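Local coordinates for beta-fructofuranosidase (Bifidobacterium adolescentis, PDB 6NOB), which probably hydrolyses terminal beta-fructofuranoside linkages in sucrose and related fructosides, at residues Thr100-Pro103 with Ala104-Leu108; Thr292-Pro295 with Val296-Gly300; Val462-Pro465 with Cys466-Asn469; Thr566-Asp570 with Val571-Ser575. All blocks are in the same frame, centred on the assembly; numbering follows the deposited sequence.

Contact 1: residues Thr100-Pro103 with Ala104-Leu108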
loop_
_atom_site.group_PDB
_atom_site.type_symbol
_atom_site.label_atom_id
_atom_site.label_comp_id
_atom_site.label_asym_id
_atom_site.label_seq_id
_atom_site.Cartn_x
_atom_site.Cartn_y
_atom_site.Cartn_z
ATOM N N THR A 100 -0.962 -22.666 -14.868
ATOM C CA THR A 100 -1.187 -24.101 -15.008
ATOM C C THR A 100 -1.057 -24.861 -13.695
ATOM O O THR A 100 -1.625 -25.950 -13.569
ATOM C CB THR A 100 -0.218 -24.696 -16.034
ATOM O OG1 THR A 100 1.130 -24.482 -15.599
ATOM C CG2 THR A 100 -0.422 -24.050 -17.398
ATOM N N ASP A 101 -0.327 -24.320 -12.717
ATOM C CA ASP A 101 -0.213 -24.978 -11.421
ATOM C C ASP A 101 -1.499 -24.912 -10.608
ATOM O O ASP A 101 -1.568 -25.535 -9.545
ATOM C CB ASP A 101 0.935 -24.365 -10.616
ATOM C CG ASP A 101 2.292 -24.890 -11.040
ATOM O OD1 ASP A 101 2.357 -25.638 -12.039
ATOM O OD2 ASP A 101 3.294 -24.558 -10.369
ATOM N N TRP A 102 -2.513 -24.177 -11.074
ATOM C CA TRP A 102 -3.786 -24.089 -10.381
ATOM C C TRP A 102 -4.883 -24.783 -11.178
ATOM O O TRP A 102 -4.900 -24.696 -12.411
ATOM C CB TRP A 102 -4.202 -22.632 -10.151
ATOM C CG TRP A 102 -3.424 -21.912 -9.099
ATOM C CD1 TRP A 102 -2.668 -22.465 -8.106
ATOM C CD2 TRP A 102 -3.329 -20.494 -8.934
ATOM N NE1 TRP A 102 -2.106 -21.476 -7.334
ATOM C CE2 TRP A 102 -2.499 -20.257 -7.820
ATOM C CE3 TRP A 102 -3.869 -19.399 -9.618
ATOM C CZ2 TRP A 102 -2.192 -18.971 -7.377
ATOM C CZ3 TRP A 102 -3.566 -18.126 -9.178
ATOM C CH2 TRP A 102 -2.735 -17.921 -8.067
ATOM N N PRO A 103 -5.811 -25.470 -10.509
ATOM C CA PRO A 103 -7.025 -25.925 -11.197
ATOM C C PRO A 103 -7.973 -24.768 -11.467
ATOM O O PRO A 103 -7.623 -23.608 -11.224
ATOM C CB PRO A 103 -7.626 -26.935 -10.214
ATOM C CG PRO A 103 -7.165 -26.450 -8.877
ATOM C CD PRO A 103 -5.779 -25.901 -9.100
ATOM N N ALA A 104 -9.180 -25.065 -11.953
ATOM C CA ALA A 104 -10.127 -24.002 -12.272
ATOM C C ALA A 104 -10.546 -23.234 -11.024
ATOM O O ALA A 104 -10.735 -22.012 -11.072
ATOM C CB ALA A 104 -11.350 -24.584 -12.982
ATOM N N GLN A 105 -10.688 -23.927 -9.896
ATOM C CA GLN A 105 -11.122 -23.323 -8.635
ATOM C C GLN A 105 -10.153 -23.732 -7.539
ATOM O O GLN A 105 -10.432 -24.653 -6.755
ATOM C CB GLN A 105 -12.559 -23.727 -8.303
ATOM C CG GLN A 105 -13.579 -23.201 -9.302
ATOM C CD GLN A 105 -14.955 -23.810 -9.119
ATOM O OE1 GLN A 105 -15.184 -24.967 -9.472
ATOM N NE2 GLN A 105 -15.882 -23.029 -8.575
ATOM N N PRO A 106 -9.003 -23.070 -7.441
ATOM C CA PRO A 106 -8.008 -23.447 -6.438
ATOM C C PRO A 106 -8.400 -22.991 -5.041
ATOM O O PRO A 106 -9.009 -21.935 -4.849
ATOM C CB PRO A 106 -6.742 -22.727 -6.912
ATOM C CG PRO A 106 -7.259 -21.510 -7.606
ATOM C CD PRO A 106 -8.551 -21.933 -8.268
ATOM N N THR A 107 -8.030 -23.809 -4.059
ATOM C CA THR A 107 -8.253 -23.468 -2.663
ATOM C C THR A 107 -7.322 -22.335 -2.237
ATOM O O THR A 107 -6.359 -21.989 -2.927
ATOM C CB THR A 107 -8.023 -24.683 -1.765
ATOM O OG1 THR A 107 -6.662 -25.116 -1.891
ATOM C CG2 THR A 107 -8.957 -25.825 -2.146
ATOM N N LEU A 108 -7.620 -21.758 -1.070
ATOM C CA LEU A 108 -6.736 -20.743 -0.503
ATOM C C LEU A 108 -5.344 -21.310 -0.259
ATOM O O LEU A 108 -4.339 -20.619 -0.461
ATOM C CB LEU A 108 -7.327 -20.194 0.796
ATOM C CG LEU A 108 -8.472 -19.186 0.669
ATOM C CD1 LEU A 108 -9.032 -18.837 2.041
ATOM C CD2 LEU A 108 -8.018 -17.930 -0.066
#

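Contact 2: residues Thr292-Pro295 with Val296-Gly300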
loop_
_atom_site.group_PDB
_atom_site.type_symbol
_atom_site.label_atom_id
_atom_site.label_comp_id
_atom_site.label_asym_id
_atom_site.label_seq_id
_atom_site.Cartn_x
_atom_site.Cartn_y
_atom_site.Cartn_z
ATOM N N THR A 292 1.203 17.274 -4.848
ATOM C CA THR A 292 1.584 17.963 -6.077
ATOM C C THR A 292 2.923 18.660 -5.849
ATOM O O THR A 292 3.640 18.371 -4.886
ATOM C CB THR A 292 0.500 18.952 -6.517
ATOM O OG1 THR A 292 0.840 19.488 -7.801
ATOM C CG2 THR A 292 0.372 20.092 -5.518
ATOM N N ASN A 293 3.267 19.574 -6.756
ATOM C CA ASN A 293 4.428 20.438 -6.607
ATOM C C ASN A 293 4.028 21.853 -6.999
ATOM O O ASN A 293 3.107 22.054 -7.792
ATOM C CB ASN A 293 5.619 19.957 -7.457
ATOM C CG ASN A 293 5.238 19.701 -8.908
ATOM O OD1 ASN A 293 4.893 18.580 -9.284
ATOM N ND2 ASN A 293 5.303 20.743 -9.731
ATOM N N LEU A 294 4.721 22.833 -6.431
ATOM C CA LEU A 294 4.411 24.229 -6.691
ATOM C C LEU A 294 5.678 24.982 -7.055
ATOM O O LEU A 294 6.781 24.569 -6.681
ATOM C CB LEU A 294 3.746 24.882 -5.468
ATOM C CG LEU A 294 2.323 24.405 -5.157
ATOM C CD1 LEU A 294 1.825 24.969 -3.832
ATOM C CD2 LEU A 294 1.374 24.771 -6.290
ATOM N N PRO A 295 5.559 26.082 -7.801
ATOM C CA PRO A 295 6.746 26.886 -8.115
ATOM C C PRO A 295 7.369 27.450 -6.848
ATOM O O PRO A 295 6.672 27.972 -5.975
ATOM C CB PRO A 295 6.201 27.999 -9.021
ATOM C CG PRO A 295 4.883 27.507 -9.509
ATOM C CD PRO A 295 4.342 26.611 -8.440
ATOM N N VAL A 296 8.697 27.348 -6.755
ATOM C CA VAL A 296 9.398 27.882 -5.594
ATOM C C VAL A 296 9.227 29.390 -5.494
ATOM O O VAL A 296 9.410 29.962 -4.413
ATOM C CB VAL A 296 10.891 27.492 -5.629
ATOM C CG1 VAL A 296 11.043 25.977 -5.671
ATOM C CG2 VAL A 296 11.594 28.144 -6.811
ATOM N N SER A 297 8.867 30.053 -6.597
ATOM C CA SER A 297 8.591 31.484 -6.567
ATOM C C SER A 297 7.363 31.832 -5.734
ATOM O O SER A 297 7.164 33.009 -5.419
ATOM C CB SER A 297 8.420 32.013 -7.993
ATOM O OG SER A 297 7.430 31.282 -8.694
ATOM N N GLU A 298 6.541 30.847 -5.373
ATOM C CA GLU A 298 5.439 31.064 -4.445
ATOM C C GLU A 298 5.894 31.107 -2.992
ATOM O O GLU A 298 5.050 31.227 -2.096
ATOM C CB GLU A 298 4.377 29.971 -4.616
ATOM C CG GLU A 298 3.647 30.008 -5.951
ATOM C CD GLU A 298 2.396 29.146 -5.958
ATOM O OE1 GLU A 298 1.745 29.041 -7.021
ATOM O OE2 GLU A 298 2.059 28.573 -4.900
ATOM N N PHE A 299 7.196 31.007 -2.739
ATOM C CA PHE A 299 7.744 31.006 -1.394
ATOM C C PHE A 299 8.892 32.004 -1.320
ATOM O O PHE A 299 9.450 32.415 -2.341
ATOM C CB PHE A 299 8.230 29.606 -0.984
ATOM C CG PHE A 299 7.184 28.534 -1.126
ATOM C CD1 PHE A 299 7.018 27.862 -2.327
ATOM C CD2 PHE A 299 6.370 28.195 -0.057
ATOM C CE1 PHE A 299 6.057 26.874 -2.463
ATOM C CE2 PHE A 299 5.407 27.208 -0.186
ATOM C CZ PHE A 299 5.252 26.547 -1.392
ATOM N N GLY A 300 9.239 32.392 -0.095
ATOM C CA GLY A 300 10.329 33.331 0.088
ATOM C C GLY A 300 11.639 32.781 -0.438
ATOM O O GLY A 300 11.839 31.569 -0.538
#

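Contact 3: residues Val462-Pro465 with Cys466-Asn469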
loop_
_atom_site.group_PDB
_atom_site.type_symbol
_atom_site.label_atom_id
_atom_site.label_comp_id
_atom_site.label_asym_id
_atom_site.label_seq_id
_atom_site.Cartn_x
_atom_site.Cartn_y
_atom_site.Cartn_z
ATOM N N VAL A 462 10.094 -12.045 -9.089
ATOM C CA VAL A 462 10.331 -12.494 -10.455
ATOM C C VAL A 462 8.999 -12.929 -11.050
ATOM O O VAL A 462 8.271 -13.718 -10.438
ATOM C CB VAL A 462 11.353 -13.647 -10.514
ATOM C CG1 VAL A 462 11.456 -14.198 -11.929
ATOM C CG2 VAL A 462 12.712 -13.174 -10.029
ATOM N N GLU A 463 8.683 -12.412 -12.235
ATOM C CA GLU A 463 7.409 -12.713 -12.874
ATOM C C GLU A 463 7.290 -14.203 -13.165
ATOM O O GLU A 463 8.146 -14.790 -13.832
ATOM C CB GLU A 463 7.262 -11.909 -14.166
ATOM C CG GLU A 463 5.999 -12.233 -14.950
ATOM C CD GLU A 463 5.729 -11.249 -16.068
ATOM O OE1 GLU A 463 6.644 -10.481 -16.430
ATOM O OE2 GLU A 463 4.591 -11.241 -16.583
ATOM N N GLN A 464 6.222 -14.812 -12.660
ATOM C CA GLN A 464 5.963 -16.230 -12.863
ATOM C C GLN A 464 4.478 -16.475 -12.638
ATOM O O GLN A 464 3.799 -15.650 -12.016
ATOM C CB GLN A 464 6.817 -17.093 -11.918
ATOM C CG GLN A 464 6.849 -16.609 -10.484
ATOM C CD GLN A 464 8.001 -17.202 -9.701
ATOM O OE1 GLN A 464 8.600 -16.539 -8.854
ATOM N NE2 GLN A 464 8.323 -18.457 -9.985
ATOM N N PRO A 465 3.941 -17.577 -13.156
ATOM C CA PRO A 465 2.508 -17.843 -12.989
ATOM C C PRO A 465 2.142 -18.102 -11.534
ATOM O O PRO A 465 2.994 -18.359 -10.680
ATOM C CB PRO A 465 2.274 -19.092 -13.845
ATOM C CG PRO A 465 3.410 -19.120 -14.808
ATOM C CD PRO A 465 4.574 -18.546 -14.065
ATOM N N CYS A 466 0.835 -18.019 -11.265
ATOM C CA CYS A 466 0.274 -18.357 -9.958
ATOM C C CYS A 466 0.947 -17.564 -8.841
ATOM O O CYS A 466 1.274 -18.098 -7.778
ATOM C CB CYS A 466 0.374 -19.860 -9.694
ATOM S SG CYS A 466 -0.385 -20.900 -10.963
ATOM N N LEU A 467 1.164 -16.274 -9.088
ATOM C CA LEU A 467 1.859 -15.416 -8.141
ATOM C C LEU A 467 1.307 -14.003 -8.240
ATOM O O LEU A 467 0.812 -13.584 -9.289
ATOM C CB LEU A 467 3.369 -15.397 -8.400
ATOM C CG LEU A 467 4.255 -15.010 -7.217
ATOM C CD1 LEU A 467 4.344 -16.166 -6.242
ATOM C CD2 LEU A 467 5.638 -14.580 -7.680
ATOM N N ALA A 468 1.406 -13.268 -7.138
ATOM C CA ALA A 468 1.052 -11.859 -7.104
ATOM C C ALA A 468 2.311 -11.012 -6.977
ATOM O O ALA A 468 3.334 -11.463 -6.455
ATOM C CB ALA A 468 0.098 -11.555 -5.945
ATOM N N ASN A 469 2.230 -9.781 -7.472
ATOM C CA ASN A 469 3.281 -8.784 -7.292
ATOM C C ASN A 469 2.704 -7.680 -6.414
ATOM O O ASN A 469 2.012 -6.782 -6.903
ATOM C CB ASN A 469 3.771 -8.237 -8.629
ATOM C CG ASN A 469 4.940 -7.269 -8.473
ATOM O OD1 ASN A 469 5.133 -6.664 -7.417
ATOM N ND2 ASN A 469 5.723 -7.120 -9.532
HETATM O O HOH W 1 1.328 -14.220 -11.743
#

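Contact 4: residues Thr566-Asp570 with Val571-Ser575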
loop_
_atom_site.group_PDB
_atom_site.type_symbol
_atom_site.label_atom_id
_atom_site.label_comp_id
_atom_site.label_asym_id
_atom_site.label_seq_id
_atom_site.Cartn_x
_atom_site.Cartn_y
_atom_site.Cartn_z
ATOM N N THR A 566 21.985 -8.854 -2.225
ATOM C CA THR A 566 20.809 -8.321 -2.893
ATOM C C THR A 566 21.175 -7.117 -3.755
ATOM O O THR A 566 22.298 -6.607 -3.721
ATOM C CB THR A 566 19.750 -7.920 -1.870
ATOM O OG1 THR A 566 20.074 -6.631 -1.338
ATOM C CG2 THR A 566 19.705 -8.927 -0.737
ATOM N N ALA A 567 20.194 -6.653 -4.532
ATOM C CA ALA A 567 20.380 -5.475 -5.369
ATOM C C ALA A 567 20.513 -4.191 -4.559
ATOM O O ALA A 567 20.919 -3.167 -5.118
ATOM C CB ALA A 567 19.219 -5.345 -6.356
ATOM N N VAL A 568 20.185 -4.218 -3.267
ATOM C CA VAL A 568 20.292 -3.037 -2.418
ATOM C C VAL A 568 21.340 -3.283 -1.342
ATOM O O VAL A 568 21.277 -2.704 -0.251
ATOM C CB VAL A 568 18.930 -2.670 -1.800
ATOM C CG1 VAL A 568 17.947 -2.265 -2.891
ATOM C CG2 VAL A 568 18.376 -3.836 -0.987
ATOM N N GLU A 569 22.314 -4.143 -1.647
ATOM C CA GLU A 569 23.394 -4.415 -0.705
ATOM C C GLU A 569 24.218 -3.165 -0.409
ATOM O O GLU A 569 24.811 -3.052 0.670
ATOM C CB GLU A 569 24.288 -5.527 -1.257
ATOM C CG GLU A 569 25.410 -5.961 -0.329
ATOM C CD GLU A 569 26.331 -6.987 -0.961
ATOM O OE1 GLU A 569 27.007 -7.719 -0.207
ATOM O OE2 GLU A 569 26.379 -7.062 -2.210
ATOM N N ASP A 570 24.255 -2.214 -1.342
ATOM C CA ASP A 570 25.070 -1.012 -1.224
ATOM C C ASP A 570 24.361 0.120 -0.486
ATOM O O ASP A 570 24.892 1.235 -0.432
ATOM C CB ASP A 570 25.500 -0.530 -2.615
ATOM C CG ASP A 570 24.324 -0.375 -3.573
ATOM O OD1 ASP A 570 23.275 -1.015 -3.348
ATOM O OD2 ASP A 570 24.450 0.395 -4.549
ATOM N N VAL A 571 23.185 -0.138 0.080
ATOM C CA VAL A 571 22.362 0.889 0.708
ATOM C C VAL A 571 22.538 0.813 2.219
ATOM O O VAL A 571 22.493 -0.277 2.803
ATOM C CB VAL A 571 20.885 0.726 0.314
ATOM C CG1 VAL A 571 20.023 1.736 1.057
ATOM C CG2 VAL A 571 20.730 0.875 -1.191
ATOM N N ASP A 572 22.729 1.970 2.852
ATOM C CA ASP A 572 22.959 2.066 4.294
ATOM C C ASP A 572 21.608 2.191 4.993
ATOM O O ASP A 572 21.054 3.285 5.107
ATOM C CB ASP A 572 23.862 3.257 4.597
ATOM C CG ASP A 572 24.202 3.386 6.072
ATOM O OD1 ASP A 572 23.901 2.457 6.846
ATOM O OD2 ASP A 572 24.776 4.431 6.455
ATOM N N PHE A 573 21.074 1.071 5.481
ATOM C CA PHE A 573 19.769 1.073 6.147
ATOM C C PHE A 573 19.917 1.485 7.615
ATOM O O PHE A 573 19.573 0.754 8.541
ATOM C CB PHE A 573 19.103 -0.290 6.012
ATOM C CG PHE A 573 18.845 -0.693 4.590
ATOM C CD1 PHE A 573 17.843 -0.083 3.850
ATOM C CD2 PHE A 573 19.606 -1.680 3.991
ATOM C CE1 PHE A 573 17.605 -0.455 2.536
ATOM C CE2 PHE A 573 19.375 -2.057 2.682
ATOM C CZ PHE A 573 18.374 -1.444 1.952
ATOM N N ASP A 574 20.443 2.695 7.804
ATOM C CA ASP A 574 20.643 3.248 9.139
ATOM C C ASP A 574 19.308 3.415 9.854
ATOM O O ASP A 574 18.387 4.054 9.336
ATOM C CB ASP A 574 21.363 4.594 9.031
ATOM C CG ASP A 574 21.888 5.099 10.366
ATOM O OD1 ASP A 574 21.343 4.719 11.423
ATOM O OD2 ASP A 574 22.852 5.892 10.352
ATOM N N SER A 575 19.209 2.849 11.062
ATOM C CA SER A 575 17.965 2.947 11.822
ATOM C C SER A 575 17.652 4.386 12.212
ATOM O O SER A 575 16.484 4.727 12.432
ATOM C CB SER A 575 18.030 2.062 13.069
ATOM O OG SER A 575 18.746 2.695 14.116
HETATM O O HOH W 2 22.294 -3.311 2.880
#

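Contact 1: residues Thr100-Pro103 with Ala104-Leu108
Trp102 and Pro106, four residues apart round a bend, meet as an indole face and a pyrrolidine ring. The Pro106 ring comes over one face of the indole, with CG 4.0 Å above the plane and displaced toward the rim. It overlies the inner end of the side chain: Pro106 CB lies 4.1 Å from Trp102 CG, and Pro106 CG equally close to Trp102 CB. With CG beside its backbone N (chi1 -73°), Trp102 carries the indole into the bend, where Pro106 and Ile111 of helix 108-112 both pack on it. Pro103 slants across the same proline, its CD 4.0 Å from Pro106 CB, while Pro103 O stands 3.5 Å from Pro106 CD. The bend leads straight into helix 108-112, with Thr107 at its N-cap, and the polar edge of the indole is tied there too, NE1 donating to Gln110 O. Asn94 ND2 donates to Pro103 O. No hydrogen bond joins Thr100-Pro103 to Ala104-Leu108. Two of the residues that meet are prolines without an N-H to offer, so the contact itself rests on apolar packing, and the polar bonds named here run to Gln110 and Asn94.

Contact 2: residues Thr292-Pro295 with Val296-Gly300
Pro295 O is the polar atom round which this turn is built. Glu298 N donates to it at 2.9 Å with a nearly straight N-H...O angle of 162°, although the donor stands 51° out of the carbonyl plane. The same oxygen faces the edge of the Phe299 ring, 3.7 Å from its CD1, and Glu298 CB crowds it as well. The bond from residue i+3 back to residue i opens a short 3-10 segment, Val296-Glu298, and a second bond, Phe299 N to Val296 O at 3.0 Å, continues it. Glu298 folds back over the strand end: CG sits beside the backbone N (chi1 -67°), and the extended chain beyond it carries the carboxylate obliquely across Leu294 and Pro295. Its OE2 comes 3.8 Å from Leu294 CD1, its OE1 equally close to Pro295 CD; neither approach is a polar bond. At another ring atom, Ser297 OG touches Pro295 CB at 3.5 Å. Leu294 CB reaches the edge of the Phe299 ring at CE1, a looser apolar approach of 4.3 Å. The turn thus ends strand 285-295, whose backbone pairs with strand 337-347 through Leu294 and Val338, in a sheet consistent with a blade of the family's beta-propeller. Leu294 and Phe299 both lean on Pro361 of strand 357-365, and Phe366 just beyond that strand stacks edge-to-face with Phe299.

Contact 3: residues Val462-Pro465 with Cys466-Asn469
The flat carboxamide of Gln464 meets a single methyl of Leu467, which approaches obliquely on the side of CG and OE1 and stays farther from NE2. Leu467 CD2 lies 3.7 Å from Gln464 CG, and the same distance separates it from Gln464 OE1. The two side chains slant across each other: Gln464 turns its CG between the backbone N and the carbonyl carbon (chi1 45°), then runs out extended, while Leu467 sets CG opposite its own N. Behind them the backbone makes a sharp corner. Cys466 takes a left-handed conformation (phi 55°, psi 43°), unusual for a residue with a side chain, and its N donates to Asp99 OD1. Leu467 CB thereby swings to 3.7 Å from Gln464 O. A single water spans the corner, donating to Gln464 O at 2.9 Å and to Leu467 O at 2.6 Å. Past it the chain enters strand 468-481, where Asn469 pairs through its backbone with Arg127 and Met129. Chemically, no direct hydrogen bond links Val462-Pro465 to Cys466-Asn469. Two carbonyls that could only face each other as acceptors are reconciled by the water, which spends both protons on them, and the Leu467 methyl packs on aliphatic CG and amide oxygen of Gln464 without a polar bond.

Contact 4: residues Thr566-Asp570 with Val571-Ser575
Phe573 swings its ring back toward Val568 because CG lies opposite the carbonyl carbon (chi1 -61°), while Val568, with CG1 opposite its own carbonyl carbon (chi1 -65°), leaves CG2 between N and C, turned to the ring. The chain between and before them is a run of tight turns in the C-terminal beta-sandwich of the family: two type I beta turns, Thr566-Glu569 and Val568-Val571, share Val568 and Glu569, and an inverse gamma turn centred on Phe573 follows. The side chains of Val568 and Phe573 cross at about a right angle. Val568 CB lies in the ring plane, beyond the edge, and CG2 comes 3.8 Å from Phe573 CZ. Over one face sits Val571 CG1, 3.6 Å above the plane and shifted toward the rim. Val571 CG2 instead faces Val568 CB at 4.0 Å. With an alanine in place of Phe573, the side chains of Val568 and Val571 would probably lose the ring they both pack against, leaving a gap beside Leu561 of strand 558-564. That strand also receives Phe573 through a backbone bond to Leu561, and its Arg560 forms a salt bridge with Asp572. The second beta turn closes with Val571 N to Val568 O at 3.2 Å. The first closes from Glu569 N to Thr566 O, and inside it an ST turn adds a bond from the backbone N of Val568 to Thr566 OG1, 3.1 Å long.

Only contacts 1 and 3 touch among the four; their centres are 14 Å apart, and they meet where Trp102 CE2 lies 3.5 Å from Cys466 CB, with Asp101 CB 3.7 Å from Cys466 SG. Contact 2 sits across the chain's centre from both, 53 Å from contact 1 and 42 Å from contact 3, centre to centre. Contact 4 comes within about 11 Å of contact 3 at the nearest atoms. Contact 3 leads into strand 468-481, which runs parallel to strand 127-138, which carries a WMNDPNG sequence; in this family that motif holds the nucleophilic aspartate, so the active site probably lies there. A bound PEG lies about 7 Å from the Val462 side chain.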